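Local coordinates for CRISPR-associated protein, Cse1 family (Acidimicrobium ferrooxidans, PDB 4H3T) that probably serves as the large (Cse1, or CasA) subunit of a type I-E CRISPR Cascade complex, helping to recognise foreign target DNA, at residues F102-K107 / F111-D116; M8-S13 / S156-A161; R468-G473 / A485-L490; V326-S331 / E458-L463. The protein carries 1 engineered substitution. All coordinates share one frame; numbering follows the deposited sequence. Where two conformers were deposited one is given.

Contact 1: F102-K107 / F111-D116; sequences FDLFSK and FFQVAD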
# COMPACT_ATOMS: atom_id res chain seq x y z
N PHE A 102 17.17 -21.23 3.19
CA PHE A 102 15.78 -21.02 3.59
C PHE A 102 15.44 -21.62 4.95
O PHE A 102 14.26 -21.67 5.29
CB PHE A 102 14.83 -21.57 2.53
CG PHE A 102 14.75 -20.62 1.37
CD1 PHE A 102 13.91 -19.52 1.41
CD2 PHE A 102 15.52 -20.83 0.23
CE1 PHE A 102 13.88 -18.62 0.36
CE2 PHE A 102 15.51 -19.92 -0.81
CZ PHE A 102 14.66 -18.83 -0.76
N ASP A 103 16.42 -21.99 5.74
CA ASP A 103 16.16 -22.53 7.09
C ASP A 103 16.13 -21.33 8.07
O ASP A 103 17.12 -20.63 8.31
CB ASP A 103 17.18 -23.65 7.44
CG ASP A 103 17.05 -24.32 8.82
OD1 ASP A 103 16.04 -24.06 9.53
OD2 ASP A 103 17.96 -25.05 9.21
N LEU A 104 14.96 -21.14 8.69
CA LEU A 104 14.77 -20.08 9.69
C LEU A 104 15.71 -20.23 10.91
O LEU A 104 16.04 -19.23 11.54
CB LEU A 104 13.31 -20.11 10.18
CG LEU A 104 12.79 -18.84 10.85
CD1 LEU A 104 12.71 -17.68 9.87
CD2 LEU A 104 11.42 -19.10 11.48
N PHE A 105 16.09 -21.46 11.27
CA PHE A 105 16.94 -21.72 12.43
C PHE A 105 18.28 -22.33 12.06
O PHE A 105 18.92 -22.94 12.90
CB PHE A 105 16.20 -22.61 13.44
CG PHE A 105 14.81 -22.11 13.78
CD1 PHE A 105 14.59 -20.79 14.14
CD2 PHE A 105 13.71 -22.96 13.70
CE1 PHE A 105 13.30 -20.33 14.48
CE2 PHE A 105 12.45 -22.53 14.10
CZ PHE A 105 12.24 -21.22 14.48
N SER A 106 18.78 -22.08 10.83
CA SER A 106 20.11 -22.54 10.44
C SER A 106 21.15 -21.93 11.39
O SER A 106 21.02 -20.77 11.76
CB SER A 106 20.44 -22.15 9.01
OG SER A 106 21.82 -22.36 8.72
N LYS A 107 22.13 -22.71 11.82
CA LYS A 107 23.17 -22.15 12.70
C LYS A 107 24.17 -21.28 11.92
O LYS A 107 24.79 -20.41 12.50
CB LYS A 107 23.88 -23.29 13.48
CG LYS A 107 23.11 -23.66 14.78
CD LYS A 107 23.95 -24.38 15.83
CE LYS A 107 24.01 -25.88 15.67
NZ LYS A 107 24.85 -26.49 16.74
N PHE A 111 17.67 -17.70 7.81
CA PHE A 111 16.97 -16.89 6.82
C PHE A 111 16.64 -15.49 7.34
O PHE A 111 16.02 -15.37 8.39
CB PHE A 111 15.67 -17.58 6.39
CG PHE A 111 14.88 -16.81 5.35
CD1 PHE A 111 15.21 -16.89 4.02
CD2 PHE A 111 13.81 -16.01 5.72
CE1 PHE A 111 14.49 -16.18 3.07
CE2 PHE A 111 13.06 -15.33 4.76
CZ PHE A 111 13.41 -15.43 3.44
N PHE A 112 17.07 -14.44 6.62
CA PHE A 112 16.84 -13.03 6.92
C PHE A 112 17.37 -12.65 8.30
O PHE A 112 16.93 -11.64 8.92
CB PHE A 112 15.34 -12.69 6.75
CG PHE A 112 14.90 -12.29 5.37
CD1 PHE A 112 15.55 -12.77 4.23
CD2 PHE A 112 13.87 -11.36 5.19
CE1 PHE A 112 15.17 -12.31 2.95
CE2 PHE A 112 13.48 -10.96 3.92
CZ PHE A 112 14.07 -11.51 2.81
N GLN A 113 18.40 -13.42 8.79
CA GLN A 113 18.98 -13.20 10.10
C GLN A 113 20.48 -13.16 10.05
O GLN A 113 21.09 -13.54 9.04
CB GLN A 113 18.50 -14.30 11.06
CG GLN A 113 17.01 -14.25 11.38
CD GLN A 113 16.59 -15.56 11.93
OE1 GLN A 113 16.89 -15.89 13.08
NE2 GLN A 113 16.14 -16.44 11.07
N VAL A 114 21.06 -12.77 11.19
CA VAL A 114 22.51 -12.77 11.46
C VAL A 114 22.74 -13.81 12.53
O VAL A 114 22.31 -13.64 13.67
CB VAL A 114 23.01 -11.38 11.90
CG1 VAL A 114 24.52 -11.45 12.20
CG2 VAL A 114 22.68 -10.34 10.83
N ALA A 115 23.44 -14.89 12.19
CA ALA A 115 23.61 -16.03 13.08
C ALA A 115 24.25 -15.72 14.44
O ALA A 115 23.93 -16.37 15.45
CB ALA A 115 24.46 -17.08 12.40
N ASP A 116 25.26 -14.87 14.44
CA ASP A 116 26.00 -14.62 15.70
C ASP A 116 25.63 -13.27 16.28
O ASP A 116 26.42 -12.72 17.01
CB ASP A 116 27.53 -14.65 15.37
CG ASP A 116 27.99 -16.00 14.83
OD1 ASP A 116 27.74 -17.03 15.53
OD2 ASP A 116 28.55 -16.03 13.71
O HOH W 1 17.40 -18.32 14.27
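The rings of Phe102 and Phe111 lie almost parallel, their planes 25° apart, but are slid so far past each other that they barely overlap: the centroids are 5.5 Å apart, and Phe102 CE1 reaches Phe111 CE1 at 3.7 Å. One face of the Phe111 ring takes CD1 of Phe112 toward its rim, and Phe105 has Leu104 CB over the centre of one face and water 1 in plane at its edge. A further flat group, the amide of Gln113, joins the segments by a hydrogen bond. Its chain is extended beyond CG (chi2 162°), which carries NE2 to Leu104 O at 2.8 Å, in the carbonyl plane on a lone pair and nearly straight at 168°. The second N-H of NE2 goes to Phe111 O at 2.9 Å, and both acceptors lie near the amide plane, so the group is held flat. OE1 accepts from Leu267 N and has water 1 beside it. A leucine in place of Gln113 would probably leave the carbonyls of Leu104 and Phe111 without this donor and Leu267 N without its acceptor. Next to the rings, Phe111 N donates to Asp103 O at 3.0 Å, and farther along Ala115 CB packs on Lys107 O. Asp103 OD1 accepts from Phe105 N and from Phe10 N, while OD2 bonds His9. The bond from Phe105 N makes an Asx turn at Asp103, which also begins a type I beta turn running to Ser106, within the irregular connection between helix 88-98 and strand 126-127.

Contact 2: M8-S13 / S156-A161; sequences MHFDLS and SPAEAA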
# COMPACT_ATOMS: atom_id res chain seq x y z
N MSE A 8 17.11 -27.88 15.80
CA MSE A 8 15.91 -27.17 15.39
C MSE A 8 16.08 -26.61 13.96
O MSE A 8 17.07 -25.96 13.65
CB MSE A 8 15.62 -26.01 16.36
CG MSE A 8 15.34 -26.52 17.77
SE MSE A 8 15.05 -25.04 18.93
CE MSE A 8 16.86 -24.53 19.22
N HIS A 9 15.12 -26.94 13.09
CA HIS A 9 15.05 -26.54 11.71
C HIS A 9 13.63 -26.16 11.34
O HIS A 9 12.68 -26.71 11.91
CB HIS A 9 15.51 -27.70 10.80
CG HIS A 9 16.94 -28.06 11.00
ND1 HIS A 9 17.96 -27.13 10.78
CD2 HIS A 9 17.49 -29.21 11.45
CE1 HIS A 9 19.09 -27.77 11.05
NE2 HIS A 9 18.86 -29.00 11.49
N PHE A 10 13.49 -25.21 10.40
CA PHE A 10 12.18 -24.81 9.83
C PHE A 10 12.45 -24.28 8.43
O PHE A 10 12.80 -23.11 8.22
CB PHE A 10 11.42 -23.82 10.73
CG PHE A 10 10.00 -23.58 10.32
CD1 PHE A 10 9.00 -24.51 10.62
CD2 PHE A 10 9.65 -22.46 9.57
CE1 PHE A 10 7.68 -24.26 10.25
CE2 PHE A 10 8.33 -22.22 9.21
CZ PHE A 10 7.36 -23.14 9.52
N ASP A 11 12.36 -25.19 7.47
CA ASP A 11 12.67 -24.93 6.07
C ASP A 11 11.46 -24.24 5.42
O ASP A 11 10.43 -24.86 5.16
CB ASP A 11 13.06 -26.25 5.35
CG ASP A 11 13.43 -26.14 3.86
OD1 ASP A 11 13.20 -25.09 3.27
OD2 ASP A 11 13.89 -27.11 3.30
N LEU A 12 11.64 -22.97 5.11
CA LEU A 12 10.59 -22.12 4.53
C LEU A 12 10.22 -22.52 3.11
O LEU A 12 9.16 -22.12 2.60
CB LEU A 12 11.03 -20.65 4.58
CG LEU A 12 11.31 -20.04 5.96
CD1 LEU A 12 11.85 -18.62 5.79
CD2 LEU A 12 10.08 -20.08 6.83
N SER A 13 11.06 -23.29 2.45
CA SER A 13 10.67 -23.79 1.13
C SER A 13 9.70 -24.98 1.21
O SER A 13 9.06 -25.26 0.22
CB SER A 13 11.89 -24.20 0.31
OG SER A 13 12.44 -25.45 0.72
N SER A 156 5.01 -18.97 16.95
CA SER A 156 5.34 -20.18 16.22
C SER A 156 6.43 -19.84 15.19
O SER A 156 6.60 -18.66 14.80
CB SER A 156 4.10 -20.71 15.47
OG SER A 156 3.77 -19.77 14.47
N PRO A 157 7.16 -20.84 14.67
CA PRO A 157 8.12 -20.55 13.56
C PRO A 157 7.47 -19.83 12.35
O PRO A 157 8.03 -18.86 11.86
CB PRO A 157 8.67 -21.95 13.20
CG PRO A 157 8.55 -22.73 14.50
CD PRO A 157 7.19 -22.27 15.05
N ALA A 158 6.27 -20.24 11.91
CA ALA A 158 5.57 -19.59 10.78
C ALA A 158 5.26 -18.11 11.09
O ALA A 158 5.46 -17.27 10.21
CB ALA A 158 4.28 -20.33 10.47
N GLU A 159 4.77 -17.79 12.32
CA GLU A 159 4.47 -16.39 12.69
C GLU A 159 5.73 -15.58 12.69
O GLU A 159 5.75 -14.44 12.21
CB GLU A 159 3.83 -16.25 14.08
CG GLU A 159 2.42 -16.83 14.19
CD GLU A 159 1.88 -17.10 15.59
OE1 GLU A 159 2.65 -17.41 16.52
OE2 GLU A 159 0.64 -17.10 15.72
N ALA A 160 6.81 -16.16 13.24
CA ALA A 160 8.06 -15.42 13.35
C ALA A 160 8.63 -15.13 11.97
O ALA A 160 9.11 -14.04 11.73
CB ALA A 160 9.09 -16.16 14.19
N ALA A 161 8.54 -16.09 11.07
CA ALA A 161 9.04 -15.91 9.68
C ALA A 161 8.28 -14.78 8.97
O ALA A 161 8.90 -13.96 8.29
CB ALA A 161 8.91 -17.19 8.89
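Pro157 sets its CB over the ring of Phe10, 3.6 Å from the centroid and 12° off the ring normal, a CH-pi contact. The ring is presented to the proline because Phe10 CG lies opposite the backbone N (chi1 -170°), and its far end, CZ, reaches Ala158, 3.9 Å from N and 4.3 Å from CB. One helical turn on, a second and smaller touch follows, Leu12 CD2 against Ala161 CB at 3.7 Å. Phe10 also packs on Phe105, and Leu12 on Phe111.

In the next shell polar bonds shape each segment. On the helix side Ser156 is the N-cap: Ser156 OG accepts from Glu159 N at 3.1 Å, and Glu159 OE1 accepts from Ser156 N at 2.9 Å, almost straight at 172°. This reciprocal pair is a capping box, and it holds the first turn of helix 157-170, with Pro157 as its first residue. On the loop side Asp11 OD1 takes both Ser13 N and Ser13 OG, the latter at 2.7 Å, from the same face of the carboxylate; the bond to N makes an Asx turn. Asp11 OD2 forms a salt bridge with Arg99. Phe10 and Leu12 also pair through the backbone with Leu104 and Phe102, and Phe10 N bonds Asp103.

Proline lacks an N-H, and the first position of a helix needs none. The chemistry at the interface is apolar, resting on the CH-pi contact and the Leu12-Ala161 touch, mostly carbon on carbon or ring face, while the polar groups shape the backbones that bring those carbons together.

Contact 3: R468-G473 / A485-L490; sequences RHFLTG and AEWAAL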
# COMPACT_ATOMS: atom_id res chain seq x y z
N ARG A 468 -17.37 2.97 -6.57
CA ARG A 468 -16.65 1.75 -6.97
C ARG A 468 -17.36 1.01 -8.13
O ARG A 468 -16.69 0.50 -9.06
CB ARG A 468 -16.48 0.84 -5.76
CG ARG A 468 -15.50 1.41 -4.68
CD ARG A 468 -15.57 0.58 -3.42
NE ARG A 468 -14.67 1.11 -2.41
CZ ARG A 468 -13.37 0.88 -2.32
NH1 ARG A 468 -12.78 0.03 -3.15
NH2 ARG A 468 -12.65 1.48 -1.39
N HIS A 469 -18.69 0.94 -8.07
CA HIS A 469 -19.56 0.37 -9.13
C HIS A 469 -19.45 1.20 -10.40
O HIS A 469 -19.37 0.65 -11.48
CB HIS A 469 -21.04 0.32 -8.68
CG HIS A 469 -21.96 -0.39 -9.64
ND1 HIS A 469 -23.05 0.27 -10.24
CD2 HIS A 469 -21.98 -1.69 -10.03
CE1 HIS A 469 -23.65 -0.63 -11.01
NE2 HIS A 469 -23.05 -1.83 -10.92
N PHE A 470 -19.47 2.52 -10.27
CA PHE A 470 -19.32 3.42 -11.41
C PHE A 470 -17.95 3.22 -12.08
O PHE A 470 -17.86 3.06 -13.29
CB PHE A 470 -19.51 4.91 -10.92
CG PHE A 470 -18.78 5.96 -11.72
CD1 PHE A 470 -19.36 6.52 -12.85
CD2 PHE A 470 -17.50 6.37 -11.36
CE1 PHE A 470 -18.64 7.43 -13.64
CE2 PHE A 470 -16.78 7.25 -12.14
CZ PHE A 470 -17.35 7.80 -13.27
N LEU A 471 -16.87 3.18 -11.27
CA LEU A 471 -15.53 3.03 -11.79
C LEU A 471 -15.35 1.68 -12.52
O LEU A 471 -14.86 1.64 -13.66
CB LEU A 471 -14.50 3.16 -10.64
CG LEU A 471 -13.02 2.94 -11.02
CD1 LEU A 471 -12.56 4.01 -11.98
CD2 LEU A 471 -12.09 3.00 -9.86
N THR A 472 -15.84 0.58 -11.91
CA THR A 472 -15.80 -0.77 -12.54
C THR A 472 -16.54 -0.76 -13.88
O THR A 472 -16.06 -1.36 -14.85
CB THR A 472 -16.35 -1.86 -11.57
OG1 THR A 472 -15.41 -1.97 -10.49
CG2 THR A 472 -16.49 -3.20 -12.23
N GLY A 473 -17.67 -0.06 -13.94
CA GLY A 473 -18.50 -0.00 -15.17
C GLY A 473 -17.84 0.69 -16.35
O GLY A 473 -18.19 0.41 -17.50
N ALA A 485 -23.45 11.35 -16.88
CA ALA A 485 -24.81 11.76 -16.53
C ALA A 485 -25.40 10.89 -15.37
O ALA A 485 -26.04 11.42 -14.45
CB ALA A 485 -25.72 11.75 -17.76
N GLU A 486 -25.15 9.58 -15.38
CA GLU A 486 -25.63 8.71 -14.28
C GLU A 486 -25.04 9.07 -12.94
O GLU A 486 -25.75 9.12 -11.94
CB GLU A 486 -25.26 7.25 -14.53
CG GLU A 486 -26.09 6.70 -15.70
CD GLU A 486 -25.51 5.41 -16.25
OE1 GLU A 486 -24.47 4.92 -15.75
OE2 GLU A 486 -26.10 4.90 -17.21
N TRP A 487 -23.72 9.29 -12.91
CA TRP A 487 -23.06 9.63 -11.67
C TRP A 487 -23.60 11.00 -11.13
O TRP A 487 -23.85 11.15 -9.93
CB TRP A 487 -21.56 9.69 -11.87
CG TRP A 487 -20.81 10.02 -10.60
CD1 TRP A 487 -20.06 11.14 -10.34
CD2 TRP A 487 -20.74 9.21 -9.43
NE1 TRP A 487 -19.55 11.08 -9.07
CE2 TRP A 487 -19.91 9.88 -8.51
CE3 TRP A 487 -21.29 7.96 -9.08
CZ2 TRP A 487 -19.64 9.36 -7.23
CZ3 TRP A 487 -21.03 7.46 -7.81
CH2 TRP A 487 -20.21 8.14 -6.91
N ALA A 488 -23.82 11.96 -12.04
CA ALA A 488 -24.33 13.28 -11.66
C ALA A 488 -25.67 13.15 -10.92
O ALA A 488 -25.87 13.77 -9.87
CB ALA A 488 -24.50 14.18 -12.88
N ALA A 489 -26.61 12.42 -11.49
CA ALA A 489 -27.92 12.20 -10.87
C ALA A 489 -27.80 11.40 -9.55
O ALA A 489 -28.55 11.68 -8.62
CB ALA A 489 -28.87 11.47 -11.84
N LEU A 490 -26.94 10.37 -9.47
CA LEU A 490 -26.78 9.62 -8.22
C LEU A 490 -26.25 10.53 -7.09
O LEU A 490 -26.83 10.61 -6.00
CB LEU A 490 -25.85 8.42 -8.46
CG LEU A 490 -25.70 7.45 -7.31
CD1 LEU A 490 -25.47 6.02 -7.84
CD2 LEU A 490 -24.64 7.95 -6.26
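Phe470 and Trp487 both turn CG away from their own backbone N, and this places the two rings between their helices. For Trp487 the torsion is regular (chi1 -179°), whereas for Phe470 it is twisted well short of 180° (chi1 152°). The CA atoms stand 7.3 Å apart, the nearest pair between the segments, and both side chains leave the backbone toward the other helix. The side chains cross at about a right angle: Trp487 CG lies over one face of the Phe470 ring, with Trp487 CB 4.0 Å from Phe470 CD1, and in return Trp487 CE3 meets Phe470 CB at 4.0 Å. Between the Phe470 ring and the five-membered ring of the indole the centroids are 4.9 Å apart and the planes at 33°, an oblique meeting. With 118 Å² buried in all, the touch rests essentially on these two residues.

Tyr467 joins them, edge-to-face with Trp487 and also in contact with Phe470. The buried indole N-H is satisfied on a third helix, where Trp487 NE1 donates to Ala405 O of helix 397-415. Helices 445-473 and 481-504 are thus packed as neighbours near the connection between them. On other faces Ala488 rests on Phe532 of helix 511-532, and Arg468 salt-bridges Asp382 of strand 375-387, setting the pair among the helices of the C-terminal bundle and a strand beside it.

Contact 4: V326-S331 / E458-L463; sequences VWRGLS and EIYGRL. Engineered in segment 458-463: Ile459 (natural residue Leu).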
# COMPACT_ATOMS: atom_id res chain seq x y z
N VAL A 326 -9.96 5.24 -0.77
CA VAL A 326 -8.84 5.32 -1.70
C VAL A 326 -9.20 6.03 -3.01
O VAL A 326 -8.40 6.78 -3.53
CB VAL A 326 -8.14 3.95 -2.00
CG1 VAL A 326 -9.06 2.98 -2.66
CG2 VAL A 326 -6.90 4.14 -2.86
N TRP A 327 -10.42 5.88 -3.51
CA TRP A 327 -10.80 6.60 -4.75
C TRP A 327 -10.80 8.13 -4.64
O TRP A 327 -10.67 8.83 -5.65
CB TRP A 327 -12.16 6.11 -5.27
CG TRP A 327 -13.28 6.14 -4.27
CD1 TRP A 327 -13.63 5.15 -3.40
CD2 TRP A 327 -14.11 7.27 -3.96
NE1 TRP A 327 -14.66 5.57 -2.60
CE2 TRP A 327 -14.98 6.87 -2.92
CE3 TRP A 327 -14.32 8.52 -4.58
CZ2 TRP A 327 -15.98 7.72 -2.41
CZ3 TRP A 327 -15.32 9.35 -4.10
CH2 TRP A 327 -16.18 8.92 -3.06
N ARG A 328 -10.88 8.69 -3.40
CA ARG A 328 -10.77 10.12 -3.23
C ARG A 328 -9.35 10.62 -3.65
O ARG A 328 -9.21 11.78 -3.98
CB ARG A 328 -11.14 10.52 -1.80
CG ARG A 328 -12.62 10.43 -1.55
CD ARG A 328 -12.97 10.45 -0.08
NE ARG A 328 -12.63 11.68 0.60
CZ ARG A 328 -12.85 11.91 1.88
NH1 ARG A 328 -13.36 10.96 2.66
NH2 ARG A 328 -12.52 13.08 2.41
N GLY A 329 -8.35 9.75 -3.62
CA GLY A 329 -7.00 10.08 -4.04
C GLY A 329 -6.68 9.42 -5.39
O GLY A 329 -5.53 9.10 -5.65
N LEU A 330 -7.70 9.17 -6.25
CA LEU A 330 -7.44 8.52 -7.55
C LEU A 330 -6.39 9.29 -8.40
O LEU A 330 -5.53 8.68 -9.03
CB LEU A 330 -8.75 8.42 -8.34
CG LEU A 330 -8.64 7.75 -9.74
CD1 LEU A 330 -8.07 6.39 -9.65
CD2 LEU A 330 -10.01 7.68 -10.39
N SER A 331 -6.39 10.60 -8.34
CA SER A 331 -5.42 11.42 -9.09
C SER A 331 -3.97 11.15 -8.61
O SER A 331 -3.08 11.18 -9.47
CB SER A 331 -5.76 12.93 -9.01
OG SER A 331 -5.64 13.28 -7.64
N GLU A 458 -19.75 12.10 5.83
CA GLU A 458 -20.94 11.25 5.70
C GLU A 458 -21.32 11.02 4.20
O GLU A 458 -21.61 9.90 3.81
CB GLU A 458 -22.13 11.86 6.46
CG GLU A 458 -23.29 10.88 6.50
CD GLU A 458 -24.30 11.18 7.60
OE1 GLU A 458 -24.22 12.26 8.25
OE2 GLU A 458 -25.23 10.36 7.73
N ILE A 459 -21.35 12.05 3.36
CA ILE A 459 -21.65 11.81 1.95
C ILE A 459 -20.54 10.94 1.28
O ILE A 459 -20.86 10.06 0.51
CB ILE A 459 -21.92 13.11 1.14
CG1 ILE A 459 -22.66 12.72 -0.17
CG2 ILE A 459 -20.67 13.95 0.86
CD1 ILE A 459 -23.04 13.76 -1.10
N TYR A 460 -19.26 11.11 1.63
CA TYR A 460 -18.24 10.23 1.05
C TYR A 460 -18.50 8.75 1.42
O TYR A 460 -18.35 7.87 0.57
CB TYR A 460 -16.82 10.67 1.48
CG TYR A 460 -16.37 11.89 0.74
CD1 TYR A 460 -16.26 11.88 -0.64
CD2 TYR A 460 -15.92 13.02 1.42
CE1 TYR A 460 -15.68 12.94 -1.33
CE2 TYR A 460 -15.44 14.14 0.71
CZ TYR A 460 -15.36 14.09 -0.67
OH TYR A 460 -14.78 15.00 -1.48
N GLY A 461 -18.95 8.50 2.67
CA GLY A 461 -19.22 7.13 3.10
C GLY A 461 -20.36 6.55 2.27
O GLY A 461 -20.29 5.42 1.82
N ARG A 462 -21.41 7.37 2.02
CA ARG A 462 -22.55 6.98 1.18
C ARG A 462 -22.19 6.81 -0.29
O ARG A 462 -22.83 6.02 -0.96
CB ARG A 462 -23.66 8.03 1.30
CG ARG A 462 -24.37 7.96 2.65
CD ARG A 462 -25.53 6.97 2.62
NE ARG A 462 -26.67 7.56 1.90
CZ ARG A 462 -27.52 8.45 2.40
NH1 ARG A 462 -27.42 8.85 3.67
NH2 ARG A 462 -28.47 8.97 1.64
N LEU A 463 -21.17 7.51 -0.79
CA LEU A 463 -20.79 7.41 -2.22
C LEU A 463 -19.74 6.35 -2.45
O LEU A 463 -19.39 6.09 -3.61
CB LEU A 463 -20.29 8.79 -2.73
CG LEU A 463 -21.33 9.88 -2.80
CD1 LEU A 463 -20.71 11.17 -3.28
CD2 LEU A 463 -22.54 9.49 -3.70
O HOH W 2 -11.60 14.05 -0.82
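Arg328 lays its guanidinium flat on one face of the Tyr460 ring, the planes only 7° apart and the centres 3.7 Å from each other. The closest approach is Arg328 CZ to Tyr460 CD2 at 3.3 Å, and Arg328 CD sits over the same ring 3.8 Å from its centroid, so a cation-pi stack is extended by a CH-pi contact. The chain bends at chi3 (64°) to turn the group over the ring. Trp327 fills the buried flank: with CG wedged between N and the carbonyl carbon (chi1 53°), its indole reaches inward, CH2 meeting the edge of the tyrosine at Tyr460 CD1, 3.8 Å, and Leu463 CB at 4.1 Å. Stacked on Tyr467 and donating from NE1 to Asp464, the indole is held by helix 445-473, a long member of the C-terminal helical bundle characteristic of Cse1 proteins; the 3-10 turn 326-328 thereby docks on the bundle's side. Toward the polar side the packing gives way to bonds. Arg328 NH1 is shared between Gln325 and a salt bridge to Glu457, and NE donates to water 2 at 2.9 Å, in the guanidinium plane. Replacing Arg328 by an alanine is likely to leave the Tyr460 face without its stacked partner and Glu457 without this salt-bridge mate. Water 2 also makes a weak link of 3.4 Å to Tyr460 OH.

Overall arrangement
From the N terminus, contact 2 closes the first long loop by bringing 8-13 onto the start of helix 157-170. Contact 1 is nested inside it, a short closure within the connection after helix 88-98. The two touch, their centres about 10 Å apart, for instance where Leu104 CD2 packs against Pro157 O. Across the chain's centre, contact 4 closes the span from 326-331 to helix 445-473. Contact 3 follows in series, pairing the end of that helix with helix 481-504. Contacts 3 and 4 share helix 445-473 and meet where Leu490 packs on Leu463. The centres of contacts 1 and 3 lie about 52 Å apart.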